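Long-range contacts in endonuclease 8-like 3 (PDB 7JL5), which belongs to the Nei-like family of DNA glycosylases and is modelled here as its tandem pair of GRF zinc fingers, each holding one zinc ion: residues P8-H13 and Y34-P39; S53-N58 and C90-W95; S63-V68 and N78-P83. All blocks are in the same frame, centred on the assembly; numbering follows the deposited sequence.

Contact 1 (P8-H13 and Y34-P39). With ZN (zinc ion), chain C.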
# COMPACT_ATOMS: atom_id res chain seq x y z
N PRO A 8 10.51 -1.90 -4.86
CA PRO A 8 11.51 -2.66 -4.10
C PRO A 8 11.44 -4.16 -4.34
O PRO A 8 10.42 -4.67 -4.81
CB PRO A 8 11.16 -2.32 -2.64
CG PRO A 8 9.71 -1.95 -2.67
CD PRO A 8 9.49 -1.28 -3.99
N ARG A 9 12.52 -4.86 -4.02
CA ARG A 9 12.64 -6.29 -4.24
C ARG A 9 13.15 -6.95 -2.96
O ARG A 9 13.99 -6.37 -2.26
CB ARG A 9 13.60 -6.60 -5.39
CG ARG A 9 13.36 -5.75 -6.63
CD ARG A 9 14.51 -5.87 -7.61
NE ARG A 9 14.18 -5.30 -8.91
CZ ARG A 9 13.64 -5.99 -9.91
NH1 ARG A 9 13.38 -7.28 -9.75
NH2 ARG A 9 13.36 -5.39 -11.06
N CYS A 10 12.65 -8.15 -2.67
CA CYS A 10 13.22 -8.89 -1.56
C CYS A 10 14.71 -9.15 -1.82
O CYS A 10 15.21 -8.96 -2.93
CB CYS A 10 12.46 -10.20 -1.34
SG CYS A 10 12.22 -11.23 -2.80
N SER A 11 15.41 -9.55 -0.77
CA SER A 11 16.86 -9.71 -0.85
C SER A 11 17.27 -11.11 -1.28
O SER A 11 18.11 -11.27 -2.17
CB SER A 11 17.50 -9.35 0.50
OG SER A 11 16.65 -9.73 1.57
N LYS A 12 16.69 -12.14 -0.65
CA LYS A 12 17.00 -13.51 -1.03
C LYS A 12 16.78 -13.71 -2.53
O LYS A 12 17.67 -14.18 -3.24
CB LYS A 12 16.14 -14.48 -0.22
N HIS A 13 15.59 -13.37 -3.01
CA HIS A 13 15.29 -13.35 -4.43
C HIS A 13 15.23 -11.90 -4.88
O HIS A 13 14.70 -11.04 -4.17
CB HIS A 13 13.96 -14.04 -4.73
CG HIS A 13 13.60 -15.10 -3.74
ND1 HIS A 13 12.46 -15.04 -2.97
CD2 HIS A 13 14.23 -16.25 -3.38
CE1 HIS A 13 12.40 -16.10 -2.19
NE2 HIS A 13 13.47 -16.85 -2.42
N TYR A 34 5.24 -4.02 1.52
CA TYR A 34 5.84 -4.83 0.47
C TYR A 34 6.31 -6.15 1.04
O TYR A 34 6.95 -6.21 2.11
CB TYR A 34 7.01 -4.09 -0.17
CG TYR A 34 6.61 -2.83 -0.89
CD1 TYR A 34 5.71 -2.87 -1.95
CD2 TYR A 34 7.13 -1.60 -0.52
CE1 TYR A 34 5.35 -1.72 -2.62
CE2 TYR A 34 6.77 -0.44 -1.18
CZ TYR A 34 5.88 -0.51 -2.23
OH TYR A 34 5.51 0.64 -2.89
N ALA A 35 6.01 -7.23 0.31
CA ALA A 35 6.34 -8.58 0.71
C ALA A 35 6.78 -9.38 -0.51
O ALA A 35 6.61 -8.95 -1.66
CB ALA A 35 5.15 -9.27 1.39
N CYS A 36 7.34 -10.56 -0.25
CA CYS A 36 7.85 -11.40 -1.31
C CYS A 36 6.73 -11.75 -2.29
O CYS A 36 5.59 -11.99 -1.88
CB CYS A 36 8.45 -12.68 -0.72
SG CYS A 36 9.34 -13.72 -1.89
N PRO A 37 7.01 -11.79 -3.60
CA PRO A 37 5.96 -12.04 -4.59
C PRO A 37 5.71 -13.51 -4.93
O PRO A 37 4.76 -13.79 -5.67
CB PRO A 37 6.49 -11.30 -5.82
CG PRO A 37 7.98 -11.46 -5.71
CD PRO A 37 8.29 -11.40 -4.23
N LEU A 38 6.53 -14.43 -4.43
CA LEU A 38 6.41 -15.83 -4.81
C LEU A 38 5.25 -16.49 -4.08
O LEU A 38 4.65 -15.90 -3.17
CB LEU A 38 7.72 -16.55 -4.50
CG LEU A 38 8.98 -15.92 -5.10
CD1 LEU A 38 10.19 -16.81 -4.86
CD2 LEU A 38 8.79 -15.64 -6.58
N PRO A 39 4.88 -17.71 -4.47
CA PRO A 39 3.83 -18.43 -3.75
C PRO A 39 4.14 -18.54 -2.27
O PRO A 39 5.28 -18.35 -1.83
CB PRO A 39 3.81 -19.81 -4.43
CG PRO A 39 4.36 -19.56 -5.79
CD PRO A 39 5.38 -18.47 -5.63
ZN ZN C . 11.71 -13.23 -1.84

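Contact 2 (S53-N58 and C90-W95). With ZN (zinc ion), chain D.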
# COMPACT_ATOMS: atom_id res chain seq x y z
N SER A 53 7.09 6.63 2.97
CA SER A 53 7.31 7.80 2.12
C SER A 53 6.03 8.29 1.45
O SER A 53 6.10 9.13 0.54
CB SER A 53 8.37 7.50 1.06
OG SER A 53 8.55 8.61 0.19
N PHE A 54 4.87 7.79 1.86
CA PHE A 54 3.61 8.25 1.30
C PHE A 54 3.29 9.66 1.79
O PHE A 54 3.76 10.08 2.85
CB PHE A 54 2.47 7.30 1.67
CG PHE A 54 2.49 5.99 0.93
CD1 PHE A 54 3.49 5.69 0.01
CD2 PHE A 54 1.50 5.05 1.15
CE1 PHE A 54 3.49 4.49 -0.67
CE2 PHE A 54 1.49 3.85 0.48
CZ PHE A 54 2.49 3.56 -0.43
N PRO A 55 2.48 10.40 1.05
CA PRO A 55 2.03 11.72 1.53
C PRO A 55 1.14 11.58 2.76
O PRO A 55 0.69 10.50 3.13
CB PRO A 55 1.26 12.30 0.34
CG PRO A 55 0.92 11.13 -0.52
CD PRO A 55 2.03 10.14 -0.33
N PHE A 56 0.88 12.72 3.39
CA PHE A 56 -0.02 12.81 4.52
C PHE A 56 -1.35 13.39 4.05
O PHE A 56 -1.37 14.39 3.33
CB PHE A 56 0.57 13.69 5.63
CG PHE A 56 1.82 13.13 6.24
CD1 PHE A 56 1.76 12.27 7.32
CD2 PHE A 56 3.07 13.48 5.74
CE1 PHE A 56 2.91 11.75 7.89
CE2 PHE A 56 4.22 12.96 6.30
CZ PHE A 56 4.14 12.10 7.38
N CYS A 57 -2.45 12.76 4.46
CA CYS A 57 -3.76 13.30 4.15
C CYS A 57 -4.04 14.52 5.03
O CYS A 57 -3.21 14.92 5.86
CB CYS A 57 -4.84 12.23 4.33
SG CYS A 57 -5.29 11.87 6.04
N ASN A 58 -5.21 15.11 4.85
CA ASN A 58 -5.53 16.34 5.56
C ASN A 58 -5.78 16.12 7.05
O ASN A 58 -5.87 17.11 7.79
CB ASN A 58 -6.73 17.02 4.91
CG ASN A 58 -6.42 17.53 3.52
OD1 ASN A 58 -7.05 17.14 2.54
ND2 ASN A 58 -5.42 18.41 3.43
N CYS A 90 -11.16 12.32 4.80
CA CYS A 90 -10.96 13.70 4.40
C CYS A 90 -11.01 13.75 2.87
O CYS A 90 -11.33 12.76 2.21
CB CYS A 90 -9.66 14.26 4.96
SG CYS A 90 -8.15 13.61 4.21
N ASN A 91 -10.65 14.89 2.28
CA ASN A 91 -10.77 15.09 0.85
C ASN A 91 -9.43 15.00 0.13
O ASN A 91 -9.34 15.39 -1.04
CB ASN A 91 -11.42 16.45 0.57
CG ASN A 91 -10.55 17.61 1.00
OD1 ASN A 91 -10.31 17.83 2.19
ND2 ASN A 91 -10.06 18.38 0.03
N PHE A 92 -8.40 14.47 0.78
CA PHE A 92 -7.07 14.43 0.19
C PHE A 92 -7.03 13.46 -0.99
O PHE A 92 -7.54 12.34 -0.91
CB PHE A 92 -6.04 14.01 1.24
CG PHE A 92 -4.66 13.79 0.69
CD1 PHE A 92 -3.84 14.87 0.39
CD2 PHE A 92 -4.17 12.51 0.50
CE1 PHE A 92 -2.56 14.67 -0.11
CE2 PHE A 92 -2.90 12.31 -0.01
CZ PHE A 92 -2.10 13.39 -0.31
N PHE A 93 -6.43 13.91 -2.09
CA PHE A 93 -6.15 13.06 -3.24
C PHE A 93 -4.85 13.54 -3.88
O PHE A 93 -4.60 14.75 -3.93
CB PHE A 93 -7.28 13.08 -4.27
CG PHE A 93 -6.94 12.35 -5.54
CD1 PHE A 93 -7.24 11.00 -5.68
CD2 PHE A 93 -6.31 13.00 -6.58
CE1 PHE A 93 -6.93 10.33 -6.85
CE2 PHE A 93 -6.00 12.34 -7.75
CZ PHE A 93 -6.31 11.00 -7.88
N GLN A 94 -4.05 12.60 -4.38
CA GLN A 94 -2.77 12.94 -4.98
C GLN A 94 -2.32 11.80 -5.88
O GLN A 94 -2.27 10.65 -5.44
CB GLN A 94 -1.72 13.23 -3.91
CG GLN A 94 -0.36 13.61 -4.46
CD GLN A 94 0.62 14.00 -3.36
OE1 GLN A 94 0.38 14.94 -2.61
NE2 GLN A 94 1.73 13.28 -3.27
N TRP A 95 -1.98 12.13 -7.13
CA TRP A 95 -1.40 11.14 -8.02
C TRP A 95 0.00 10.76 -7.56
O TRP A 95 0.76 11.61 -7.07
CB TRP A 95 -1.34 11.67 -9.45
CG TRP A 95 -2.67 11.80 -10.13
CD1 TRP A 95 -3.32 12.96 -10.46
CD2 TRP A 95 -3.53 10.73 -10.55
NE1 TRP A 95 -4.52 12.68 -11.07
CE2 TRP A 95 -4.67 11.32 -11.13
CE3 TRP A 95 -3.44 9.34 -10.49
CZ2 TRP A 95 -5.72 10.55 -11.65
CZ3 TRP A 95 -4.48 8.58 -11.01
CH2 TRP A 95 -5.60 9.19 -11.58
ZN ZN D . -7.63 12.13 6.09

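Contact 3 (S63-V68 and N78-P83). With ZN (zinc ion), chain D.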
# COMPACT_ATOMS: atom_id res chain seq x y z
N SER A 63 -1.33 8.59 4.09
CA SER A 63 -2.33 8.22 3.10
C SER A 63 -2.16 6.76 2.69
O SER A 63 -1.14 6.12 2.95
CB SER A 63 -2.24 9.13 1.88
OG SER A 63 -0.91 9.20 1.40
N THR A 64 -3.20 6.23 2.05
CA THR A 64 -3.21 4.87 1.52
C THR A 64 -3.16 4.93 -0.00
O THR A 64 -3.74 5.83 -0.62
CB THR A 64 -4.46 4.11 1.97
OG1 THR A 64 -4.33 3.76 3.35
CG2 THR A 64 -4.65 2.84 1.15
N MET A 65 -2.47 3.96 -0.60
CA MET A 65 -2.26 3.92 -2.04
C MET A 65 -3.31 3.03 -2.69
O MET A 65 -3.58 1.92 -2.21
CB MET A 65 -0.85 3.40 -2.37
CG MET A 65 -0.50 3.47 -3.85
SD MET A 65 0.98 2.53 -4.29
CE MET A 65 2.22 3.83 -4.30
N LYS A 66 -3.88 3.52 -3.79
CA LYS A 66 -4.84 2.78 -4.59
C LYS A 66 -4.37 2.75 -6.03
O LYS A 66 -3.53 3.55 -6.45
CB LYS A 66 -6.24 3.41 -4.54
CG LYS A 66 -6.73 3.81 -3.16
CD LYS A 66 -7.10 2.60 -2.32
CE LYS A 66 -7.91 3.02 -1.11
NZ LYS A 66 -8.21 1.88 -0.22
N THR A 67 -4.94 1.83 -6.80
CA THR A 67 -4.68 1.72 -8.23
C THR A 67 -5.99 1.84 -9.01
O THR A 67 -7.08 1.57 -8.48
CB THR A 67 -3.98 0.40 -8.58
OG1 THR A 67 -4.78 -0.70 -8.13
CG2 THR A 67 -2.62 0.33 -7.92
N VAL A 68 -5.87 2.24 -10.27
CA VAL A 68 -7.03 2.42 -11.13
C VAL A 68 -7.45 1.06 -11.69
O VAL A 68 -6.63 0.34 -12.28
CB VAL A 68 -6.73 3.42 -12.26
CG1 VAL A 68 -7.92 3.54 -13.20
CG2 VAL A 68 -6.35 4.77 -11.68
N ASN A 78 -1.26 4.86 -9.90
CA ASN A 78 -1.46 4.83 -8.46
C ASN A 78 -1.79 6.22 -7.95
O ASN A 78 -1.32 7.23 -8.49
CB ASN A 78 -0.21 4.29 -7.74
CG ASN A 78 0.15 2.88 -8.17
OD1 ASN A 78 -0.27 1.90 -7.56
ND2 ASN A 78 0.94 2.78 -9.23
N PHE A 79 -2.60 6.28 -6.90
CA PHE A 79 -2.93 7.54 -6.25
C PHE A 79 -3.03 7.32 -4.75
O PHE A 79 -2.96 6.19 -4.26
CB PHE A 79 -4.22 8.16 -6.81
CG PHE A 79 -5.40 7.22 -6.86
CD1 PHE A 79 -5.55 6.33 -7.91
CD2 PHE A 79 -6.37 7.25 -5.87
CE1 PHE A 79 -6.64 5.47 -7.96
CE2 PHE A 79 -7.46 6.40 -5.92
CZ PHE A 79 -7.60 5.51 -6.97
N PHE A 80 -3.17 8.42 -4.01
CA PHE A 80 -3.19 8.40 -2.56
C PHE A 80 -4.48 9.02 -2.04
O PHE A 80 -4.96 10.02 -2.58
CB PHE A 80 -1.98 9.14 -1.98
CG PHE A 80 -0.66 8.52 -2.34
CD1 PHE A 80 -0.21 7.38 -1.70
CD2 PHE A 80 0.13 9.08 -3.34
CE1 PHE A 80 1.00 6.81 -2.03
CE2 PHE A 80 1.35 8.51 -3.67
CZ PHE A 80 1.78 7.37 -3.02
N VAL A 81 -5.03 8.42 -0.98
CA VAL A 81 -6.29 8.87 -0.40
C VAL A 81 -6.21 8.77 1.12
O VAL A 81 -5.28 8.19 1.68
CB VAL A 81 -7.50 8.06 -0.92
CG1 VAL A 81 -7.68 8.27 -2.41
CG2 VAL A 81 -7.32 6.58 -0.60
N CYS A 82 -7.22 9.33 1.78
CA CYS A 82 -7.33 9.22 3.23
C CYS A 82 -7.69 7.81 3.71
O CYS A 82 -8.58 7.17 3.15
CB CYS A 82 -8.47 10.10 3.73
SG CYS A 82 -8.66 10.17 5.52
N PRO A 83 -6.92 7.26 4.67
CA PRO A 83 -7.14 5.86 5.06
C PRO A 83 -8.18 5.52 6.11
O PRO A 83 -7.98 4.57 6.87
CB PRO A 83 -5.73 5.52 5.58
CG PRO A 83 -5.39 6.77 6.37
CD PRO A 83 -5.97 7.93 5.55
ZN ZN D . -7.63 12.13 6.09

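Contact 1 (P8-H13 and Y34-P39)
Cys10, His13 and Cys36 close on one zinc ion, which draws the loop at the start of the chain onto the end of strand 32-35. Metal bonds carry the contact. Cys10 SG lies 2.3 Å from the zinc, His13 ND1 also 2.3 Å from it, and Cys36 SG 2.4 Å; Cys44 supplies the fourth ligand. The two sulfurs reach the ion by different torsions: Cys10 SG is tucked between its backbone N and carbonyl carbon (chi1 51°), while Cys36 SG extends anti to its own N (chi1 -171°). Their SG atoms end 3.9 Å apart, bridged by the ion.

Two aromatic rings take part as well. The imidazole of His13 turns its edge to Cys36, whose SG lies in the ring plane. Over one face sits the Leu38 branch ending in CD1, a CH-pi contact with CD1 3.7 Å from the centroid of the His13 ring. That methyl is shifted toward the rim, and ND1 is its nearest ring atom at 3.4 Å. On the opposite face lies CB of Lys12. The ring is therefore fixed at ND1 by the metal and flanked by aliphatic carbon. At the far end, Pro8 lays CG over a face of Tyr34, 3.6 Å from the ring centroid, the two side chains crossing at about a right angle.

The contact builds the zinc site of the first GRF finger, a member of the zinc beta-ribbon group. Around it, Phe46 touches Cys10, and Pro8 makes a backbone hydrogen bond with Cys17. Strand 32-35 occupies the middle of its three-stranded antiparallel sheet: Ala35 is backbone hydrogen-bonded to Ile18 of strand 18-21, and Tyr34 to Glu48 of strand 47-49.

Contact 2 (S53-N58 and C90-W95)
Phe92 lays its ring against the backbone of Cys57 beside the zinc site of the second GRF finger, a zinc beta-ribbon module. One face of the ring takes Cys57 CA in a CH-pi contact, 4.0 Å from the centroid, and Phe56 O lies over the same face nearer the rim. With CG anti to its backbone N (chi1 174°), Phe92 points across to the 53-58 loop, and the tip of its ring reaches Pro55, where CZ stands 3.6 Å from Pro55 CB. The Pro55 and Phe92 side chains cross at about a right angle. Gln94 comes at the same proline obliquely on an extended chain, its NE2 3.6 Å from Pro55 CG.

Beyond the ring, Cys57 and Cys90 turn their sulfurs toward a common zinc ion, each SG 2.4 Å from the metal; His59 and Cys82 complete the site. Pro55 from the loop and Phe92 from the 90-95 segment both also touch Phe80 of strand 78-81. Cys90 SG also accepts backbone N-H groups from both segments: a weak bond from Asn58 N at 3.4 Å, and a straighter one from Phe92 N at 3.5 Å, with an N-H...S angle of 160°.

Contact 3 (S63-V68 and N78-P83)
The Phe79 ring carries Lys66 across one of its faces and meets Val68 at an edge, in the beta hairpin formed by strands 64-67 and 78-81 of the second GRF finger. Lys66 CB lies over the face in a CH-pi contact, 3.8 Å from the ring centroid and offset toward the rim. On the side away from Lys66 the ring of Phe93 meets it, the planes about 35° apart. At the edge come Val68 CG2, near the plane, and Val81 CG1 from the ring's own strand. Lys66 then bends at chi2 (-73°), which carries its CE past Val81, 3.6 Å from CG2.

The Phe80 ring belongs to the other side of the sheet, with Met65, Thr67 and Asn78. Met65 is bent at chi3 (-98°), and its methyl CE comes obliquely to Phe80 CZ at 3.8 Å. Ser63 OG also stands near this ring, but its hydrogen bond goes to Pro55 O. The ring of Phe54 meets the Phe80 ring as well.

The backbones hold the hairpin in antiparallel register. Thr64 and Val81 exchange two N-H...O bonds, and Lys66 and Phe79 two more. Met65 with Phe80 and Thr67 with Asn78 are the non-hydrogen-bonded pairs. On its outer side, Met65 O accepts a hydrogen bond from Gln32 NE2, a link to strand 32-35 of the first finger. Where strand 78-81 runs out, Cys82 turns away from the hairpin and places SG 2.3 Å from the zinc ion.

In the fold
Contact 1 closes before the other two begin, and it lies in the first GRF finger, on the opposite side of the chain's centre from them. Its centre is about 27 Å from that of contact 2 and about 22 Å from that of contact 3. Contacts 2 and 3 belong together: their centres are about 8 Å apart, contact 3 is nested inside the loop that contact 2 closes, and both reach one zinc ion. Strands 78-81 and 93-95 are neighbours in the second three-stranded sheet, joined by the backbone of Phe80 and Gln94. The chain thus forms two successive modules, each with its own sheet and zinc ion.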